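Putative gamma-hydroxymuconic semialdehyde dehydrogenase (Pseudomonas, PDB 4GO3) probably oxidises gamma-hydroxymuconic semialdehyde with NAD(+) as cofactor, as a member of the aldehyde dehydrogenase family. Local coordinates at residues Val134-Ile139 against Asp466-Arg471; Gly140-Ile145 against Asn167-Lys172; Gly249-Asn254 against Ala283-Ile288; Ala400-Thr405 against Asn426-Gly431. The protein carries 2 engineered substitutions. All blocks are in the same frame, centred on the assembly; numbering follows the deposited sequence.

Interaction 1: Val134-Ile139 against Asp466-Arg471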
loop_
_atom_site.group_PDB
_atom_site.type_symbol
_atom_site.label_atom_id
_atom_site.label_comp_id
_atom_site.label_asym_id
_atom_site.label_seq_id
_atom_site.Cartn_x
_atom_site.Cartn_y
_atom_site.Cartn_z
ATOM N N VAL A 134 -10.976 -16.153 3.204
ATOM C CA VAL A 134 -9.821 -15.282 3.251
ATOM C C VAL A 134 -9.765 -14.623 4.598
ATOM O O VAL A 134 -10.585 -13.781 4.905
ATOM C CB VAL A 134 -9.902 -14.207 2.184
ATOM C CG1 VAL A 134 -8.678 -13.298 2.245
ATOM C CG2 VAL A 134 -10.024 -14.872 0.820
ATOM N N GLN A 135 -8.803 -14.964 5.421
ATOM C CA GLN A 135 -8.677 -14.250 6.664
ATOM C C GLN A 135 -7.921 -12.958 6.473
ATOM O O GLN A 135 -7.261 -12.752 5.482
ATOM C CB GLN A 135 -7.974 -15.098 7.704
ATOM C CG GLN A 135 -8.383 -16.518 7.663
ATOM C CD GLN A 135 -8.264 -17.173 8.987
ATOM O OE1 GLN A 135 -7.500 -18.105 9.152
ATOM N NE2 GLN A 135 -9.024 -16.700 9.947
ATOM N N ARG A 136 -8.045 -12.086 7.456
ATOM C CA ARG A 136 -7.271 -10.869 7.539
ATOM C C ARG A 136 -6.354 -11.067 8.700
ATOM O O ARG A 136 -6.791 -11.072 9.824
ATOM C CB ARG A 136 -8.165 -9.696 7.868
ATOM C CG ARG A 136 -9.361 -9.584 7.049
ATOM C CD ARG A 136 -9.018 -8.991 5.729
ATOM N NE ARG A 136 -7.967 -7.990 5.799
ATOM C CZ ARG A 136 -7.363 -7.484 4.734
ATOM N NH1 ARG A 136 -7.705 -7.892 3.529
ATOM N NH2 ARG A 136 -6.423 -6.574 4.867
ATOM N N LYS A 137 -5.080 -11.252 8.444
ATOM C CA LYS A 137 -4.185 -11.460 9.540
ATOM C C LYS A 137 -3.349 -10.229 9.727
ATOM O O LYS A 137 -3.243 -9.404 8.840
ATOM C CB LYS A 137 -3.330 -12.685 9.285
ATOM C CG LYS A 137 -4.121 -13.970 9.257
ATOM C CD LYS A 137 -4.178 -14.627 10.619
ATOM C CE LYS A 137 -5.526 -15.257 10.913
ATOM N NZ LYS A 137 -6.467 -14.404 11.701
ATOM N N PRO A 138 -2.772 -10.097 10.906
ATOM C CA PRO A 138 -1.852 -9.007 11.179
ATOM C C PRO A 138 -0.617 -9.209 10.350
ATOM O O PRO A 138 -0.248 -10.346 10.122
ATOM C CB PRO A 138 -1.500 -9.222 12.632
ATOM C CG PRO A 138 -2.553 -10.049 13.167
ATOM C CD PRO A 138 -3.028 -10.905 12.103
ATOM N N ILE A 139 0.002 -8.127 9.912
ATOM C CA ILE A 139 1.248 -8.181 9.195
ATOM C C ILE A 139 2.326 -8.826 10.045
ATOM O O ILE A 139 3.045 -9.712 9.603
ATOM C CB ILE A 139 1.703 -6.786 8.852
ATOM C CG1 ILE A 139 0.731 -6.163 7.875
ATOM C CG2 ILE A 139 3.068 -6.822 8.254
ATOM C CD1 ILE A 139 0.629 -4.709 8.001
ATOM N N ASP A 466 -5.028 -1.440 6.328
ATOM C CA ASP A 466 -3.613 -1.146 6.123
ATOM C C ASP A 466 -2.702 -1.885 7.074
ATOM O O ASP A 466 -1.524 -2.030 6.793
ATOM C CB ASP A 466 -3.336 0.361 6.220
ATOM C CG ASP A 466 -3.833 1.113 5.008
ATOM O OD1 ASP A 466 -4.335 0.460 4.055
ATOM O OD2 ASP A 466 -3.728 2.355 5.013
ATOM N N TYR A 467 -3.259 -2.491 8.101
ATOM C CA TYR A 467 -2.487 -3.228 9.060
ATOM C C TYR A 467 -2.800 -4.670 9.093
ATOM O O TYR A 467 -2.527 -5.304 10.049
ATOM C CB TYR A 467 -2.672 -2.667 10.463
ATOM C CG TYR A 467 -1.938 -1.392 10.667
ATOM C CD1 TYR A 467 -2.590 -0.204 10.683
ATOM C CD2 TYR A 467 -0.588 -1.376 10.805
ATOM C CE1 TYR A 467 -1.928 0.930 10.841
ATOM C CE2 TYR A 467 0.070 -0.233 10.956
ATOM C CZ TYR A 467 -0.597 0.910 10.970
ATOM O OH TYR A 467 0.090 2.046 11.128
ATOM N N THR A 468 -3.417 -5.181 8.052
ATOM C CA THR A 468 -3.663 -6.603 7.972
ATOM C C THR A 468 -3.223 -7.093 6.613
ATOM O O THR A 468 -2.874 -6.310 5.756
ATOM C CB THR A 468 -5.130 -6.950 8.183
ATOM O OG1 THR A 468 -5.924 -6.182 7.296
ATOM C CG2 THR A 468 -5.550 -6.653 9.588
ATOM N N GLU A 469 -3.218 -8.401 6.431
ATOM C CA GLU A 469 -2.960 -8.962 5.130
ATOM C C GLU A 469 -4.062 -9.915 4.811
ATOM O O GLU A 469 -4.615 -10.521 5.692
ATOM C CB GLU A 469 -1.647 -9.723 5.119
ATOM C CG GLU A 469 -0.942 -9.722 6.426
ATOM C CD GLU A 469 -0.111 -10.955 6.638
ATOM O OE1 GLU A 469 -0.666 -11.957 7.114
ATOM O OE2 GLU A 469 1.101 -10.918 6.350
ATOM N N ALA A 470 -4.367 -10.045 3.533
ATOM C CA ALA A 470 -5.237 -11.074 3.045
ATOM C C ALA A 470 -4.531 -12.427 3.058
ATOM O O ALA A 470 -3.530 -12.608 2.425
ATOM C CB ALA A 470 -5.646 -10.731 1.692
ATOM N N ARG A 471 -5.090 -13.375 3.791
ATOM C CA ARG A 471 -4.622 -14.744 3.760
ATOM C C ARG A 471 -5.684 -15.672 3.155
ATOM O O ARG A 471 -6.567 -16.135 3.845
ATOM C CB ARG A 471 -4.253 -15.193 5.167
ATOM C CG ARG A 471 -3.076 -14.450 5.784
ATOM C CD ARG A 471 -1.749 -15.110 5.459
ATOM N NE ARG A 471 -0.893 -15.281 6.626
ATOM C CZ ARG A 471 -0.309 -16.426 6.956
ATOM N NH1 ARG A 471 -0.489 -17.504 6.214
ATOM N NH2 ARG A 471 0.458 -16.498 8.032
#

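Interaction 2: Gly140-Ile145 against Asn167-Lys172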
loop_
_atom_site.group_PDB
_atom_site.type_symbol
_atom_site.label_atom_id
_atom_site.label_comp_id
_atom_site.label_asym_id
_atom_site.label_seq_id
_atom_site.Cartn_x
_atom_site.Cartn_y
_atom_site.Cartn_z
ATOM N N GLY A 140 2.425 -8.344 11.277
ATOM C CA GLY A 140 3.394 -8.822 12.239
ATOM C C GLY A 140 3.935 -7.714 13.111
ATOM O O GLY A 140 3.225 -7.126 13.893
ATOM N N VAL A 141 5.224 -7.448 12.968
ATOM C CA VAL A 141 5.878 -6.380 13.682
ATOM C C VAL A 141 5.834 -5.174 12.805
ATOM O O VAL A 141 6.298 -5.200 11.684
ATOM C CB VAL A 141 7.338 -6.690 13.980
ATOM C CG1 VAL A 141 8.006 -5.505 14.601
ATOM C CG2 VAL A 141 7.447 -7.865 14.889
ATOM N N VAL A 142 5.270 -4.112 13.348
ATOM C CA VAL A 142 4.997 -2.903 12.618
ATOM C C VAL A 142 5.851 -1.796 13.175
ATOM O O VAL A 142 5.968 -1.675 14.365
ATOM C CB VAL A 142 3.539 -2.546 12.816
ATOM C CG1 VAL A 142 3.401 -1.157 13.279
ATOM C CG2 VAL A 142 2.772 -2.795 11.592
ATOM N N ALA A 143 6.457 -0.986 12.321
ATOM C CA ALA A 143 7.253 0.141 12.790
ATOM C C ALA A 143 6.477 1.417 12.537
ATOM O O ALA A 143 5.838 1.582 11.489
ATOM C CB ALA A 143 8.608 0.189 12.096
ATOM N N GLN A 144 6.516 2.317 13.510
ATOM C CA GLN A 144 5.769 3.557 13.401
ATOM C C GLN A 144 6.605 4.753 13.839
ATOM O O GLN A 144 7.083 4.830 14.970
ATOM C CB GLN A 144 4.483 3.469 14.217
ATOM C CG GLN A 144 3.686 2.243 13.878
ATOM C CD GLN A 144 2.350 2.198 14.579
ATOM O OE1 GLN A 144 2.265 2.361 15.795
ATOM N NE2 GLN A 144 1.296 1.970 13.816
ATOM N N ILE A 145 6.772 5.692 12.929
ATOM C CA ILE A 145 7.492 6.907 13.217
ATOM C C ILE A 145 6.484 8.053 13.254
ATOM O O ILE A 145 5.781 8.280 12.279
ATOM C CB ILE A 145 8.555 7.166 12.131
ATOM C CG1 ILE A 145 9.502 5.965 12.039
ATOM C CG2 ILE A 145 9.281 8.486 12.397
ATOM C CD1 ILE A 145 10.489 6.017 10.922
ATOM N N ASN A 167 -0.988 -6.687 15.397
ATOM C CA ASN A 167 0.418 -6.507 15.225
ATOM C C ASN A 167 1.048 -6.245 16.543
ATOM O O ASN A 167 0.381 -5.981 17.515
ATOM C CB ASN A 167 0.697 -5.288 14.393
ATOM C CG ASN A 167 -0.170 -5.193 13.223
ATOM O OD1 ASN A 167 0.275 -5.383 12.123
ATOM N ND2 ASN A 167 -1.416 -4.874 13.436
ATOM N N THR A 168 2.363 -6.296 16.553
ATOM C CA THR A 168 3.124 -5.728 17.601
ATOM C C THR A 168 3.846 -4.577 16.968
ATOM O O THR A 168 3.999 -4.505 15.801
ATOM C CB THR A 168 4.009 -6.725 18.353
ATOM O OG1 THR A 168 4.898 -7.371 17.466
ATOM C CG2 THR A 168 3.191 -7.696 19.015
ATOM N N ILE A 169 4.239 -3.649 17.794
ATOM C CA ILE A 169 4.649 -2.367 17.367
ATOM C C ILE A 169 5.945 -1.983 17.977
ATOM O O ILE A 169 6.162 -2.166 19.130
ATOM C CB ILE A 169 3.616 -1.359 17.844
ATOM C CG1 ILE A 169 2.227 -1.780 17.379
ATOM C CG2 ILE A 169 3.972 -0.013 17.394
ATOM C CD1 ILE A 169 1.288 -0.731 17.381
ATOM N N VAL A 170 6.783 -1.382 17.160
ATOM C CA VAL A 170 7.876 -0.584 17.619
ATOM C C VAL A 170 7.587 0.822 17.123
ATOM O O VAL A 170 7.581 1.085 15.939
ATOM C CB VAL A 170 9.210 -1.096 17.083
ATOM C CG1 VAL A 170 10.357 -0.434 17.785
ATOM C CG2 VAL A 170 9.310 -2.556 17.258
ATOM N N ILE A 171 7.315 1.723 18.047
ATOM C CA ILE A 171 7.001 3.091 17.689
ATOM C C ILE A 171 8.152 4.027 17.988
ATOM O O ILE A 171 8.808 3.900 18.990
ATOM C CB ILE A 171 5.750 3.565 18.417
ATOM C CG1 ILE A 171 5.505 5.033 18.125
ATOM C CG2 ILE A 171 5.855 3.296 19.899
ATOM C CD1 ILE A 171 4.142 5.308 17.656
ATOM N N LYS A 172 8.405 4.965 17.104
ATOM C CA LYS A 172 9.443 5.926 17.356
ATOM C C LYS A 172 8.889 7.338 17.340
ATOM O O LYS A 172 8.585 7.857 16.274
ATOM C CB LYS A 172 10.533 5.782 16.306
ATOM C CG LYS A 172 11.721 6.701 16.514
ATOM C CD LYS A 172 12.432 6.965 15.219
ATOM C CE LYS A 172 12.237 8.371 14.748
ATOM N NZ LYS A 172 12.357 9.315 15.859
#

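Interaction 3: Gly249-Asn254 against Ala283-Ile288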
loop_
_atom_site.group_PDB
_atom_site.type_symbol
_atom_site.label_atom_id
_atom_site.label_comp_id
_atom_site.label_asym_id
_atom_site.label_seq_id
_atom_site.Cartn_x
_atom_site.Cartn_y
_atom_site.Cartn_z
ATOM N N GLY A 249 2.350 15.538 4.730
ATOM C CA GLY A 249 2.124 16.965 4.799
ATOM C C GLY A 249 0.960 17.439 3.963
ATOM O O GLY A 249 0.447 16.741 3.079
ATOM N N GLY A 250 0.536 18.659 4.260
ATOM C CA GLY A 250 -0.568 19.255 3.551
ATOM C C GLY A 250 -0.351 20.737 3.350
ATOM O O GLY A 250 0.399 21.384 4.079
ATOM N N LYS A 251 -0.983 21.287 2.335
ATOM C CA LYS A 251 -1.072 22.715 2.203
ATOM C C LYS A 251 -2.543 22.962 2.058
ATOM O O LYS A 251 -3.016 23.201 0.975
ATOM C CB LYS A 251 -0.301 23.206 0.987
ATOM C CG LYS A 251 -0.086 24.718 0.905
ATOM C CD LYS A 251 0.678 25.288 2.080
ATOM C CE LYS A 251 0.754 26.785 1.994
ATOM N NZ LYS A 251 1.890 27.312 2.732
ATOM N N GLY A 252 -3.256 22.877 3.173
ATOM C CA GLY A 252 -4.703 22.901 3.227
ATOM C C GLY A 252 -5.405 24.114 2.664
ATOM O O GLY A 252 -5.346 25.219 3.211
ATOM N N ALA A 253 -6.106 23.894 1.558
ATOM C CA ALA A 253 -6.943 24.927 1.005
ATOM C C ALA A 253 -8.140 25.147 1.929
ATOM O O ALA A 253 -8.781 24.192 2.383
ATOM C CB ALA A 253 -7.387 24.561 -0.377
ATOM N N ASN A 254 -8.401 26.404 2.258
ATOM C CA ASN A 254 -9.610 26.780 2.954
ATOM C C ASN A 254 -10.294 27.823 2.127
ATOM O O ASN A 254 -9.959 28.988 2.181
ATOM C CB ASN A 254 -9.332 27.319 4.345
ATOM C CG ASN A 254 -10.537 27.216 5.262
ATOM O OD1 ASN A 254 -11.673 27.201 4.820
ATOM N ND2 ASN A 254 -10.286 27.152 6.549
ATOM N N ALA A 283 -3.919 21.639 8.571
ATOM C CA ALA A 283 -4.141 23.055 8.828
ATOM C C ALA A 283 -4.681 23.708 7.565
ATOM O O ALA A 283 -4.285 23.345 6.446
ATOM C CB ALA A 283 -2.846 23.731 9.256
ATOM N N GLY A 284 -5.605 24.647 7.746
ATOM C CA GLY A 284 -6.047 25.476 6.645
ATOM C C GLY A 284 -5.069 26.633 6.509
ATOM O O GLY A 284 -5.299 27.736 7.003
ATOM N N SER A 285 -3.961 26.363 5.838
ATOM C CA SER A 285 -2.858 27.303 5.742
ATOM C C SER A 285 -2.959 28.186 4.507
ATOM O O SER A 285 -2.178 29.113 4.325
ATOM C CB SER A 285 -1.535 26.538 5.717
ATOM O OG SER A 285 -1.461 25.675 4.600
ATOM N N ARG A 286 -3.934 27.898 3.665
ATOM C CA ARG A 286 -4.141 28.645 2.448
ATOM C C ARG A 286 -5.563 29.154 2.364
ATOM O O ARG A 286 -6.415 28.475 1.834
ATOM C CB ARG A 286 -3.907 27.737 1.260
ATOM C CG ARG A 286 -2.496 27.315 1.043
ATOM C CD ARG A 286 -2.359 26.743 -0.339
ATOM N NE ARG A 286 -3.185 25.562 -0.520
ATOM C CZ ARG A 286 -3.626 25.128 -1.688
ATOM N NH1 ARG A 286 -3.334 25.772 -2.799
ATOM N NH2 ARG A 286 -4.362 24.042 -1.740
ATOM N N LEU A 287 -5.801 30.355 2.873
ATOM C CA LEU A 287 -7.099 30.985 2.779
ATOM C C LEU A 287 -7.325 31.476 1.379
ATOM O O LEU A 287 -6.546 32.258 0.867
ATOM C CB LEU A 287 -7.181 32.161 3.720
ATOM C CG LEU A 287 -7.781 31.848 5.076
ATOM C CD1 LEU A 287 -7.720 33.072 5.947
ATOM C CD2 LEU A 287 -9.191 31.360 4.926
ATOM N N ILE A 288 -8.402 30.999 0.768
ATOM C CA ILE A 288 -8.793 31.367 -0.581
ATOM C C ILE A 288 -10.146 32.048 -0.489
ATOM O O ILE A 288 -11.162 31.398 -0.316
ATOM C CB ILE A 288 -8.919 30.133 -1.459
ATOM C CG1 ILE A 288 -7.565 29.487 -1.659
ATOM C CG2 ILE A 288 -9.514 30.477 -2.776
ATOM C CD1 ILE A 288 -7.635 28.017 -1.834
HETATM O O HOH W 1 1.843 26.029 4.999
#

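Interaction 4: Ala400-Thr405 against Asn426-Gly431. Engineered in segment 426-431: Asn426 (natural residue Ser).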
loop_
_atom_site.group_PDB
_atom_site.type_symbol
_atom_site.label_atom_id
_atom_site.label_comp_id
_atom_site.label_asym_id
_atom_site.label_seq_id
_atom_site.Cartn_x
_atom_site.Cartn_y
_atom_site.Cartn_z
ATOM N N ALA A 400 -8.931 25.709 -9.080
ATOM C CA ALA A 400 -7.594 25.751 -9.649
ATOM C C ALA A 400 -6.564 26.005 -8.564
ATOM O O ALA A 400 -5.558 25.300 -8.467
ATOM C CB ALA A 400 -7.510 26.805 -10.712
ATOM N N ILE A 401 -6.826 27.012 -7.741
ATOM C CA ILE A 401 -5.896 27.373 -6.672
ATOM C C ILE A 401 -5.765 26.235 -5.671
ATOM O O ILE A 401 -4.662 25.788 -5.370
ATOM C CB ILE A 401 -6.351 28.630 -5.934
ATOM C CG1 ILE A 401 -6.369 29.820 -6.882
ATOM C CG2 ILE A 401 -5.428 28.925 -4.795
ATOM C CD1 ILE A 401 -7.184 30.989 -6.349
ATOM N N ALA A 402 -6.906 25.769 -5.172
ATOM C CA ALA A 402 -6.946 24.670 -4.226
ATOM C C ALA A 402 -6.074 23.512 -4.700
ATOM O O ALA A 402 -5.407 22.860 -3.904
ATOM C CB ALA A 402 -8.372 24.206 -4.041
ATOM N N ASN A 403 -6.075 23.271 -6.007
ATOM C CA ASN A 403 -5.409 22.116 -6.573
ATOM C C ASN A 403 -4.024 22.423 -7.100
ATOM O O ASN A 403 -3.236 21.523 -7.376
ATOM C CB ASN A 403 -6.265 21.524 -7.683
ATOM C CG ASN A 403 -7.327 20.589 -7.158
ATOM O OD1 ASN A 403 -7.226 20.068 -6.052
ATOM N ND2 ASN A 403 -8.352 20.365 -7.955
ATOM N N ASN A 404 -3.737 23.708 -7.234
ATOM C CA ASN A 404 -2.424 24.178 -7.635
ATOM C C ASN A 404 -1.531 23.919 -6.437
ATOM O O ASN A 404 -1.208 24.838 -5.702
ATOM C CB ASN A 404 -2.505 25.675 -7.892
ATOM C CG ASN A 404 -1.180 26.268 -8.289
ATOM O OD1 ASN A 404 -0.499 25.751 -9.173
ATOM N ND2 ASN A 404 -0.801 27.363 -7.636
ATOM N N THR A 405 -1.249 22.659 -6.149
ATOM C CA THR A 405 -0.233 22.290 -5.164
ATOM C C THR A 405 0.144 20.849 -5.298
ATOM O O THR A 405 -0.562 20.116 -5.904
ATOM C CB THR A 405 -0.612 22.633 -3.712
ATOM O OG1 THR A 405 -1.474 21.645 -3.191
ATOM C CG2 THR A 405 -1.306 23.890 -3.665
ATOM N N ASN A 426 -15.713 17.085 -4.567
ATOM C CA ASN A 426 -15.517 15.995 -5.482
ATOM C C ASN A 426 -14.387 16.290 -6.448
ATOM O O ASN A 426 -13.801 15.390 -7.015
ATOM C CB ASN A 426 -16.850 15.748 -6.193
ATOM C CG ASN A 426 -16.725 14.941 -7.444
ATOM O OD1 ASN A 426 -16.528 13.743 -7.402
ATOM N ND2 ASN A 426 -16.892 15.591 -8.575
ATOM N N ALA A 427 -14.059 17.559 -6.603
ATOM C CA ALA A 427 -13.067 17.999 -7.569
ATOM C C ALA A 427 -11.721 18.347 -6.950
ATOM O O ALA A 427 -10.728 18.455 -7.673
ATOM C CB ALA A 427 -13.600 19.173 -8.374
ATOM N N ILE A 428 -11.665 18.502 -5.636
ATOM C CA ILE A 428 -10.405 18.803 -4.981
ATOM C C ILE A 428 -9.613 17.536 -4.753
ATOM O O ILE A 428 -10.088 16.632 -4.110
ATOM C CB ILE A 428 -10.601 19.455 -3.614
ATOM C CG1 ILE A 428 -11.568 20.616 -3.690
ATOM C CG2 ILE A 428 -9.307 19.994 -3.123
ATOM C CD1 ILE A 428 -11.435 21.583 -2.556
ATOM N N HIS A 429 -8.399 17.499 -5.258
ATOM C CA HIS A 429 -7.565 16.353 -5.051
ATOM C C HIS A 429 -6.959 16.433 -3.683
ATOM O O HIS A 429 -5.875 16.936 -3.509
ATOM C CB HIS A 429 -6.526 16.262 -6.154
ATOM C CG HIS A 429 -7.121 16.370 -7.521
ATOM N ND1 HIS A 429 -6.571 17.138 -8.520
ATOM C CD2 HIS A 429 -8.247 15.831 -8.041
ATOM C CE1 HIS A 429 -7.324 17.056 -9.603
ATOM N NE2 HIS A 429 -8.345 16.265 -9.338
ATOM N N ALA A 430 -7.714 15.928 -2.720
ATOM C CA ALA A 430 -7.297 15.809 -1.328
ATOM C C ALA A 430 -7.945 14.563 -0.759
ATOM O O ALA A 430 -8.981 14.134 -1.249
ATOM C CB ALA A 430 -7.722 17.024 -0.544
ATOM N N GLY A 431 -7.328 13.978 0.259
ATOM C CA GLY A 431 -7.862 12.789 0.900
ATOM C C GLY A 431 -9.121 13.111 1.690
ATOM O O GLY A 431 -10.029 12.295 1.811
#

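Interaction 1: Val134-Ile139 against Asp466-Arg471
Gln135 and Lys137 pair with Arg471 and Glu469 as antiparallel hydrogen-bonded pairs, and the short strands 134-138 and 468-471 run 143° apart. This antiparallel strand pair is part of the arm by which aldehyde dehydrogenases pair their subunits. Gln135 N bonds to Arg471 O, and Arg471 N returns a nearly straight bond to Gln135 O. Lys137 N and Glu469 O, and Glu469 N and Lys137 O, form the second pair of bonds.

Arg136 and Ala470 share one face of the strand pair. The Arg136 chain bends at chi2 (-79°) and again at chi3 (-35°), which folds the guanidinium back over the partner strand. One face of that group lies over Glu469 C and Ala470 N. Its NH2 donates in plane to Thr468 OG1 at 2.5 Å, and NE adds a weak bond to the same oxygen. NH1 forms a salt bridge with Glu462 of the second subunit. With alanine in place of Arg136, Thr468 OG1 would probably lose both donors and Glu462 of the second subunit its charge partner.

Lys137, Glu469 and Arg471 lie on the other face. The Lys137 and Arg471 side chains cross at about a right angle, with Lys137 CG 3.7 Å from Arg471 CG. Glu469 and Arg471 form a long salt bridge along their own strand. At the inner end, Ile139 CD1 packs 3.6 Å from Tyr467 C.

Interaction 2: Gly140-Ile145 against Asn167-Lys172
Gln144 lies across Ile169 on one face of the parallel pair 141-145 and 168-172. Chi1 of -52° sets CG anti to the carbonyl carbon, and the extended chain then carries the amide over Ile169. OE1 comes to 3.3 Å from Ile169 CG2 and also lies near Ile169 CD1. Closer to the backbone, Gln144 CB meets Ile171 CD1 at 3.9 Å. The NE2 end of the amide binds Lys158 O of helix 151-164 and Tyr467 OH. A leucine in place of Gln144 would probably leave Tyr467 OH and Lys158 O without this amide partner in a buried spot.

On the same face, Val142 CG2 approaches Asn167 OD1 at 3.6 Å, the two side chains meeting at a slant.

The opposite face carries Val141, Ala143 and Ile145 with Thr168, Val170 and Lys172. Val141 divides its branches: CG2 touches Thr168 OG1, while CG1 reaches Val170 CG2 at 4.2 Å. Thr168 OG1 is bonded to Ala49 O. Further along, Ile145 CG2 packs 3.8 Å from Lys172 CE. The Lys172 chain is bent at chi3 and chi4, and NZ bonds to Gly203 O.

Five backbone bonds run from Thr168 N to Gly140 O at one end and from Lys172 N to Gln144 O at the other. Gly140 has positive phi (143°), where a CB would strike the preceding carbonyl.

The two strands and helix 151-164 form a beta-alpha-beta unit of the Rossmann-type cofactor domain, ending at Lys172, an NAD(+)-binding residue.

Interaction 3: Gly249-Asn254 against Ala283-Ile288
Lys251 and Arg286 make the tight part of this contact. Their aliphatic chains lie against each other at a slant, with Lys251 CG 3.3 Å from Arg286 CD. Arg286 bends at chi3 (-62°), and NE reaches Lys251 O at 2.8 Å. That donor stands above the carbonyl plane, and NH2 adds a weak bond to the same oxygen. The far side of the guanidinium is held by Ala402 O and Ile401 O. Three carbonyls thus grip the group and are likely to fix its rotation. Ala253 CB touches NH2 from an oblique direction at 3.4 Å.

Gly252 sits close against the other segment. A side chain there would run into Ala283 O.

Beyond it the strands are regular. Arg286 N bonds to Gly252 O, Asn254 N to Arg286 O, and Ile288 N to Asn254 O.

The contact is looser only at the tip of Lys251. Ser285 OG still touches Lys251 CD, but NZ and OG are 4.2 Å apart. A water bridges them, held by NZ at 2.6 Å and by OG only weakly. NZ also binds Val377 O and Glu380 O.

Strands 253-256 and 286-290, with helix 262-274 between them, form a parallel beta-alpha-beta unit of the catalytic domain, close to Cys281, an NAD(+)-binding residue and, as in the family, probably the nucleophile.

Interaction 4: Ala400-Thr405 against Asn426-Gly431
Asn403 of helix 395-403 bonds to Ala427 and His429, where the chain leaves helix 418-427. Its CB starts toward that chain, and chi1 of -84° turns CG away from its own carbonyl carbon. CG lies 3.8 Å from both His429 N and His429 ND1. Here the amide forks. OD1 accepts from His429 N at 2.9 Å, with an N-H...O angle of 155°. The same oxygen also touches Ile428 CA and CG2. ND2 turns to Ala427 O at 3.1 Å, and that oxygen lies in the amide plane. Two bonds from one flat group therefore hold the amide's rotation.

The plane of the amide is almost parallel to the His429 ring, 6° apart. Asn403 ND2 stands over one ring face, offset toward the rim and 3.7 Å from His429 ND1. Ala427 O lies over the same face. The other side chains add little: Ala402 CB meets Ile428 CD1 at 4.3 Å.

Arg471 of the second subunit packs on His429, so the outer side of this contact faces the dimer partner. The arrangement is a side-chain amide bridging a helix C-terminal turn to a loop backbone, and it joins helix 395-403 to the link between helix 418-427 and strand 432-435 at the edge of the mostly parallel sheet of the catalytic domain.

Interactions 2 and 3 are fully buried. Both pair parallel strands of a beta-alpha-beta unit, but in different sheets, the centres of the two contacts about 30 Å apart. Interactions 1 and 4 are only partly buried, and both touch the second subunit. Interaction 1 continues strand 130-145 outward from interaction 2, and Tyr467 OH joins the two through Gln144 NE2. There the chemistry moves from aliphatic packing to charged groups along an antiparallel strand pair. Interactions 3 and 4 meet at Arg286, which ties the sheet to the carbonyl oxygens of helix 395-403. Interaction 4 is the smallest and depends on one amide rather than on strand pairing.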